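Local coordinates for flavohemoprotein (Vibrio cholerae O1 biovar El Tor, PDB 4EH1) that probably uses oxygen and NAD(P)H to convert nitric oxide to nitrate, this chain being its FAD- and NAD(P)H-binding reductase domain, at residues 44-57 with 83-95. Sequence-based numbering, arbitrary orientation.
Sequences VTPEGSDYREIRQY and GLVSHYLHNNVKV. With FAD (flavin-adenine dinucleotide), chain C.
Arg55 from strand 53-57 and Val85 from the first turn of helix 84-92 meet at FAD O1P. FAD O1P accepts from Arg55 NE at 2.8 Å and from Val85 N at 2.9 Å; a weak bond from Arg55 NH2 adds to the grip. With the side chain bent at chi2 (-62°), Arg55 lays CG against Val85, and Val85 CG2 sits 3.7 Å above one face of the guanidinium, toward its rim. On the strand side the same group is steadied by Glu53, whose OE2 is 3.1 Å from Arg55 NH2 in a salt bridge, and by Ile54 O, which accepts from NH1.

The helix N terminus also holds other diphosphate oxygens: Leu84 N bonds O2A, while Ser86 donates to O2P through both its backbone N and OG. The helix dipole would be expected to help Arg55 offset the phosphate charge. Tyr57 shares a hydrogen bond with FAD O4', and its OH lies 3.4 Å from Val85 CG1, which meets the ring at its edge.

Farther along the helix the packing is mostly apolar. Tyr88, with CG anti to the backbone N (chi1 -178°), reaches past Val44, whose CB is 3.7 Å from Tyr88 CE2, and Pro46 CA approaches CD1 of the same ring. A water accepting from Thr45 N also bonds Tyr88 OH. Strand and helix axes are nearly perpendicular (86°), an outermost strand of the six-stranded antiparallel sheet of the FAD domain and its one helix jointly binding the FAD diphosphate, as is characteristic of ferredoxin reductase-type flavoproteins.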
loop_
_atom_site.group_PDB
_atom_site.type_symbol
_atom_site.label_atom_id
_atom_site.label_comp_id
_atom_site.label_asym_id
_atom_site.label_seq_id
_atom_site.Cartn_x
_atom_site.Cartn_y
_atom_site.Cartn_z
ATOM N N VAL A 44 13.240 -2.431 -14.933
ATOM C CA VAL A 44 12.692 -3.757 -14.710
ATOM C C VAL A 44 12.558 -4.471 -16.022
ATOM O O VAL A 44 12.800 -3.890 -17.080
ATOM C CB VAL A 44 11.295 -3.690 -14.070
ATOM C CG1 VAL A 44 11.397 -3.274 -12.596
ATOM C CG2 VAL A 44 10.395 -2.723 -14.844
ATOM N N THR A 45 12.156 -5.733 -15.933
ATOM C CA THR A 45 11.904 -6.582 -17.081
ATOM C C THR A 45 10.505 -7.132 -16.904
ATOM O O THR A 45 10.280 -8.040 -16.103
ATOM C CB THR A 45 12.884 -7.750 -17.124
ATOM O OG1 THR A 45 14.211 -7.224 -17.149
ATOM C CG2 THR A 45 12.643 -8.621 -18.363
ATOM N N PRO A 46 9.547 -6.554 -17.625
ATOM C CA PRO A 46 8.139 -6.936 -17.453
ATOM C C PRO A 46 7.841 -8.382 -17.861
ATOM O O PRO A 46 8.650 -8.998 -18.567
ATOM C CB PRO A 46 7.400 -5.922 -18.329
ATOM C CG PRO A 46 8.329 -4.690 -18.297
ATOM C CD PRO A 46 9.705 -5.301 -18.387
ATOM N N GLU A 47 6.708 -8.909 -17.389
ATOM C CA GLU A 47 6.290 -10.291 -17.646
ATOM C C GLU A 47 6.403 -10.728 -19.121
ATOM O O GLU A 47 6.616 -11.911 -19.411
ATOM C CB GLU A 47 4.881 -10.556 -17.080
ATOM C CG GLU A 47 4.850 -10.839 -15.567
ATOM C CD GLU A 47 3.551 -11.517 -15.087
ATOM O OE1 GLU A 47 3.573 -12.738 -14.817
ATOM O OE2 GLU A 47 2.512 -10.828 -14.958
ATOM N N GLY A 48 6.256 -9.773 -20.039
ATOM C CA GLY A 48 6.671 -9.956 -21.426
ATOM C C GLY A 48 8.184 -9.787 -21.462
ATOM O O GLY A 48 8.712 -8.699 -21.732
ATOM N N SER A 49 8.878 -10.890 -21.196
ATOM C CA SER A 49 10.220 -10.839 -20.614
ATOM C C SER A 49 11.404 -10.651 -21.555
ATOM O O SER A 49 12.521 -11.034 -21.209
ATOM C CB SER A 49 10.461 -12.078 -19.732
ATOM O OG SER A 49 10.355 -11.766 -18.348
ATOM N N ASP A 50 11.199 -10.056 -22.725
ATOM C CA ASP A 50 12.339 -9.893 -23.628
ATOM C C ASP A 50 13.326 -8.834 -23.129
ATOM O O ASP A 50 14.483 -9.146 -22.830
ATOM C CB ASP A 50 11.923 -9.618 -25.090
ATOM C CG ASP A 50 10.417 -9.496 -25.275
ATOM O OD1 ASP A 50 9.803 -10.462 -25.779
ATOM O OD2 ASP A 50 9.855 -8.425 -24.938
ATOM N N TYR A 51 12.861 -7.593 -23.016
ATOM C CA TYR A 51 13.767 -6.469 -22.829
ATOM C C TYR A 51 13.501 -5.710 -21.539
ATOM O O TYR A 51 12.371 -5.675 -21.054
ATOM C CB TYR A 51 13.652 -5.518 -24.019
ATOM C CG TYR A 51 13.587 -6.241 -25.350
ATOM C CD1 TYR A 51 14.515 -7.227 -25.675
ATOM C CD2 TYR A 51 12.585 -5.956 -26.272
ATOM C CE1 TYR A 51 14.457 -7.901 -26.885
ATOM C CE2 TYR A 51 12.517 -6.625 -27.487
ATOM C CZ TYR A 51 13.458 -7.597 -27.784
ATOM O OH TYR A 51 13.404 -8.268 -28.985
ATOM N N ARG A 52 14.558 -5.120 -20.986
ATOM C CA ARG A 52 14.436 -4.240 -19.839
ATOM C C ARG A 52 13.841 -2.885 -20.251
ATOM O O ARG A 52 13.969 -2.442 -21.398
ATOM C CB ARG A 52 15.798 -4.037 -19.179
ATOM C CG ARG A 52 16.818 -3.483 -20.122
ATOM C CD ARG A 52 18.011 -2.905 -19.384
ATOM N NE ARG A 52 19.116 -2.623 -20.302
ATOM C CZ ARG A 52 20.280 -2.097 -19.939
ATOM N NH1 ARG A 52 20.500 -1.786 -18.670
ATOM N NH2 ARG A 52 21.226 -1.883 -20.848
ATOM N N GLU A 53 13.194 -2.237 -19.301
ATOM C CA GLU A 53 12.616 -0.928 -19.518
ATOM C C GLU A 53 13.041 -0.021 -18.362
ATOM O O GLU A 53 13.057 -0.437 -17.203
ATOM C CB GLU A 53 11.097 -1.024 -19.526
ATOM C CG GLU A 53 10.506 -1.938 -20.602
ATOM C CD GLU A 53 10.545 -1.325 -22.000
ATOM O OE1 GLU A 53 10.510 -2.103 -22.984
ATOM O OE2 GLU A 53 10.615 -0.078 -22.131
ATOM N N ILE A 54 13.367 1.221 -18.692
ATOM C CA ILE A 54 13.820 2.195 -17.717
ATOM C C ILE A 54 12.904 3.420 -17.726
ATOM O O ILE A 54 12.563 3.939 -18.795
ATOM C CB ILE A 54 15.289 2.616 -18.014
ATOM C CG1 ILE A 54 16.207 1.386 -17.976
ATOM C CG2 ILE A 54 15.744 3.641 -16.998
ATOM C CD1 ILE A 54 17.563 1.533 -18.698
ATOM N N ARG A 55 12.508 3.861 -16.533
ATOM C CA ARG A 55 11.657 5.024 -16.338
ATOM C C ARG A 55 12.177 5.906 -15.199
ATOM O O ARG A 55 12.694 5.410 -14.171
ATOM C CB ARG A 55 10.241 4.590 -15.935
ATOM C CG ARG A 55 9.546 3.667 -16.972
ATOM C CD ARG A 55 9.331 4.302 -18.368
ATOM N NE ARG A 55 8.597 3.387 -19.254
ATOM C CZ ARG A 55 9.161 2.682 -20.229
ATOM N NH1 ARG A 55 10.465 2.797 -20.463
ATOM N NH2 ARG A 55 8.422 1.863 -20.976
ATOM N N GLN A 56 11.993 7.210 -15.371
ATOM C CA GLN A 56 12.237 8.181 -14.314
ATOM C C GLN A 56 11.112 8.166 -13.294
ATOM O O GLN A 56 9.924 8.169 -13.672
ATOM C CB GLN A 56 12.352 9.599 -14.922
ATOM C CG GLN A 56 13.368 9.727 -16.033
ATOM C CD GLN A 56 12.738 9.628 -17.415
ATOM O OE1 GLN A 56 11.953 8.719 -17.700
ATOM N NE2 GLN A 56 13.061 10.573 -18.266
ATOM N N TYR A 57 11.466 8.125 -12.003
ATOM C CA TYR A 57 10.477 8.375 -10.939
ATOM C C TYR A 57 11.035 9.358 -9.906
ATOM O O TYR A 57 12.182 9.223 -9.472
ATOM C CB TYR A 57 9.993 7.088 -10.261
ATOM C CG TYR A 57 9.221 6.230 -11.193
ATOM C CD1 TYR A 57 7.952 6.624 -11.636
ATOM C CD2 TYR A 57 9.776 5.066 -11.708
ATOM C CE1 TYR A 57 7.233 5.857 -12.560
ATOM C CE2 TYR A 57 9.089 4.308 -12.633
ATOM C CZ TYR A 57 7.809 4.702 -13.055
ATOM O OH TYR A 57 7.122 3.936 -13.966
ATOM N N GLY A 83 0.322 1.154 -19.024
ATOM C CA GLY A 83 1.745 1.473 -19.059
ATOM C C GLY A 83 2.521 0.318 -18.468
ATOM O O GLY A 83 2.189 -0.173 -17.374
ATOM N N LEU A 84 3.539 -0.108 -19.191
ATOM C CA LEU A 84 4.276 -1.334 -18.899
ATOM C C LEU A 84 4.969 -1.342 -17.542
ATOM O O LEU A 84 4.754 -2.252 -16.751
ATOM C CB LEU A 84 5.329 -1.583 -19.968
ATOM C CG LEU A 84 5.062 -2.714 -20.961
ATOM C CD1 LEU A 84 3.671 -2.612 -21.573
ATOM C CD2 LEU A 84 6.119 -2.658 -22.041
ATOM N N VAL A 85 5.800 -0.336 -17.290
ATOM C CA VAL A 85 6.587 -0.306 -16.065
ATOM C C VAL A 85 5.720 -0.001 -14.863
ATOM O O VAL A 85 5.878 -0.648 -13.799
ATOM C CB VAL A 85 7.744 0.705 -16.138
ATOM C CG1 VAL A 85 8.401 0.885 -14.749
ATOM C CG2 VAL A 85 8.767 0.272 -17.193
ATOM N N SER A 86 4.804 0.963 -15.020
ATOM C CA SER A 86 3.947 1.339 -13.882
ATOM C C SER A 86 3.080 0.148 -13.442
ATOM O O SER A 86 2.918 -0.098 -12.247
ATOM C CB SER A 86 3.102 2.604 -14.146
ATOM O OG SER A 86 2.237 2.487 -15.263
ATOM N N HIS A 87 2.579 -0.629 -14.402
ATOM C CA HIS A 87 1.730 -1.757 -14.030
ATOM C C HIS A 87 2.590 -2.861 -13.451
ATOM O O HIS A 87 2.173 -3.580 -12.561
ATOM C CB HIS A 87 0.866 -2.246 -15.209
ATOM C CG HIS A 87 -0.310 -1.355 -15.469
ATOM N ND1 HIS A 87 -1.609 -1.724 -15.174
ATOM C CD2 HIS A 87 -0.376 -0.078 -15.914
ATOM C CE1 HIS A 87 -2.425 -0.725 -15.460
ATOM N NE2 HIS A 87 -1.704 0.284 -15.915
ATOM N N TYR A 88 3.805 -2.981 -13.957
ATOM C CA TYR A 88 4.667 -4.022 -13.466
ATOM C C TYR A 88 4.990 -3.827 -11.986
ATOM O O TYR A 88 4.943 -4.771 -11.222
ATOM C CB TYR A 88 5.952 -4.065 -14.253
ATOM C CG TYR A 88 6.846 -5.182 -13.797
ATOM C CD1 TYR A 88 6.548 -6.501 -14.119
ATOM C CD2 TYR A 88 7.972 -4.923 -13.033
ATOM C CE1 TYR A 88 7.354 -7.535 -13.713
ATOM C CE2 TYR A 88 8.807 -5.962 -12.613
ATOM C CZ TYR A 88 8.482 -7.264 -12.964
ATOM O OH TYR A 88 9.294 -8.297 -12.567
ATOM N N LEU A 89 5.330 -2.596 -11.627
ATOM C CA LEU A 89 5.628 -2.197 -10.261
ATOM C C LEU A 89 4.444 -2.423 -9.327
ATOM O O LEU A 89 4.604 -3.076 -8.286
ATOM C CB LEU A 89 6.040 -0.726 -10.213
ATOM C CG LEU A 89 7.400 -0.452 -10.844
ATOM C CD1 LEU A 89 7.703 1.030 -10.821
ATOM C CD2 LEU A 89 8.507 -1.269 -10.141
ATOM N N HIS A 90 3.285 -1.852 -9.692
ATOM C CA HIS A 90 2.040 -2.048 -8.953
ATOM C C HIS A 90 1.691 -3.543 -8.794
ATOM O O HIS A 90 1.449 -4.009 -7.690
ATOM C CB HIS A 90 0.856 -1.317 -9.639
ATOM C CG HIS A 90 0.760 0.138 -9.302
ATOM N ND1 HIS A 90 -0.290 0.666 -8.579
ATOM C CD2 HIS A 90 1.587 1.183 -9.577
ATOM C CE1 HIS A 90 -0.110 1.966 -8.418
ATOM N NE2 HIS A 90 1.019 2.307 -9.017
ATOM N N ASN A 91 1.709 -4.299 -9.883
ATOM C CA ASN A 91 1.197 -5.669 -9.836
ATOM C C ASN A 91 2.174 -6.748 -9.422
ATOM O O ASN A 91 1.758 -7.756 -8.888
ATOM C CB ASN A 91 0.581 -6.070 -11.183
ATOM C CG ASN A 91 -0.623 -5.212 -11.543
ATOM O OD1 ASN A 91 -1.319 -4.718 -10.662
ATOM N ND2 ASN A 91 -0.860 -5.019 -12.833
ATOM N N ASN A 92 3.461 -6.561 -9.688
ATOM C CA ASN A 92 4.405 -7.668 -9.576
ATOM C C ASN A 92 5.499 -7.440 -8.556
ATOM O O ASN A 92 6.059 -8.386 -8.036
ATOM C CB ASN A 92 5.093 -7.930 -10.927
ATOM C CG ASN A 92 4.127 -8.408 -11.999
ATOM O OD1 ASN A 92 4.130 -9.577 -12.382
ATOM N ND2 ASN A 92 3.297 -7.506 -12.481
ATOM N N VAL A 93 5.856 -6.189 -8.311
ATOM C CA VAL A 93 6.979 -5.932 -7.435
ATOM C C VAL A 93 6.514 -5.792 -5.975
ATOM O O VAL A 93 6.022 -4.739 -5.579
ATOM C CB VAL A 93 7.748 -4.694 -7.895
ATOM C CG1 VAL A 93 8.902 -4.398 -6.919
ATOM C CG2 VAL A 93 8.237 -4.890 -9.349
ATOM N N LYS A 94 6.689 -6.855 -5.192
ATOM C CA LYS A 94 6.236 -6.886 -3.798
ATOM C C LYS A 94 7.265 -6.364 -2.799
ATOM O O LYS A 94 8.455 -6.251 -3.118
ATOM C CB LYS A 94 5.899 -8.329 -3.391
ATOM C CG LYS A 94 5.068 -9.091 -4.403
ATOM C CD LYS A 94 4.572 -10.427 -3.847
ATOM C CE LYS A 94 5.740 -11.403 -3.660
ATOM N NZ LYS A 94 6.750 -11.317 -4.777
ATOM N N VAL A 95 6.797 -6.062 -1.581
ATOM C CA VAL A 95 7.693 -5.888 -0.449
ATOM C C VAL A 95 8.629 -7.091 -0.347
ATOM O O VAL A 95 8.176 -8.242 -0.321
ATOM C CB VAL A 95 6.923 -5.749 0.886
ATOM C CG1 VAL A 95 7.899 -5.693 2.060
ATOM C CG2 VAL A 95 6.038 -4.497 0.870
HETATM P PA FAD C . 4.501 3.145 -21.049
HETATM O O1A FAD C . 5.748 3.788 -21.337
HETATM O O2A FAD C . 4.287 1.761 -21.299
HETATM O O5B FAD C . 3.416 3.886 -21.862
HETATM C C5B FAD C . 3.524 5.262 -22.124
HETATM C C4B FAD C . 2.292 5.853 -22.786
HETATM O O4B FAD C . 2.197 5.463 -24.142
HETATM C C3B FAD C . 1.062 5.351 -22.094
HETATM O O3B FAD C . 0.103 6.377 -22.108
HETATM C C2B FAD C . 0.594 4.236 -22.966
HETATM O O2B FAD C . -0.793 4.173 -22.850
HETATM C C1B FAD C . 1.071 4.640 -24.331
HETATM N N9A FAD C . 1.461 3.447 -25.074
HETATM C C8A FAD C . 2.223 2.464 -24.646
HETATM N N7A FAD C . 2.359 1.517 -25.574
HETATM C C5A FAD C . 1.662 1.900 -26.619
HETATM C C6A FAD C . 1.383 1.344 -27.935
HETATM N N6A FAD C . 1.898 0.169 -28.321
HETATM N N1A FAD C . 0.592 2.057 -28.716
HETATM C C2A FAD C . 0.090 3.211 -28.342
HETATM N N3A FAD C . 0.298 3.772 -27.169
HETATM C C4A FAD C . 1.060 3.168 -26.277
HETATM N N1 FAD C . 5.756 8.846 -13.042
HETATM C C2 FAD C . 5.311 8.612 -11.809
HETATM O O2 FAD C . 4.422 7.812 -11.664
HETATM N N3 FAD C . 5.800 9.195 -10.730
HETATM C C4 FAD C . 6.773 10.052 -10.783
HETATM O O4 FAD C . 7.176 10.542 -9.761
HETATM C C4X FAD C . 7.315 10.382 -12.107
HETATM N N5 FAD C . 8.286 11.250 -12.260
HETATM C C5X FAD C . 8.752 11.540 -13.459
HETATM C C6 FAD C . 9.756 12.448 -13.559
HETATM C C7 FAD C . 10.259 12.777 -14.780
HETATM C C7M FAD C . 11.351 13.771 -14.895
HETATM C C8 FAD C . 9.734 12.144 -15.980
HETATM C C8M FAD C . 10.317 12.519 -17.288
HETATM C C9 FAD C . 8.727 11.225 -15.888
HETATM C C9A FAD C . 8.210 10.906 -14.661
HETATM N N10 FAD C . 7.185 9.981 -14.539
HETATM C C10 FAD C . 6.723 9.710 -13.261
HETATM C "C1'" FAD C . 6.653 9.302 -15.714
HETATM C "C2'" FAD C . 7.204 7.877 -15.775
HETATM O "O2'" FAD C . 8.603 7.824 -15.945
HETATM C "C3'" FAD C . 6.678 7.001 -16.893
HETATM O "O3'" FAD C . 6.780 7.638 -18.137
HETATM C "C4'" FAD C . 5.289 6.436 -16.660
HETATM O "O4'" FAD C . 5.288 5.742 -15.436
HETATM C "C5'" FAD C . 4.788 5.534 -17.782
HETATM O "O5'" FAD C . 5.561 4.390 -17.994
HETATM P P FAD C . 4.975 3.010 -18.332
HETATM O O1P FAD C . 6.084 2.182 -18.675
HETATM O O2P FAD C . 4.135 2.615 -17.268
HETATM O O3P FAD C . 4.101 3.336 -19.563
HETATM O O HOH W 1 12.176 -7.147 -13.627
#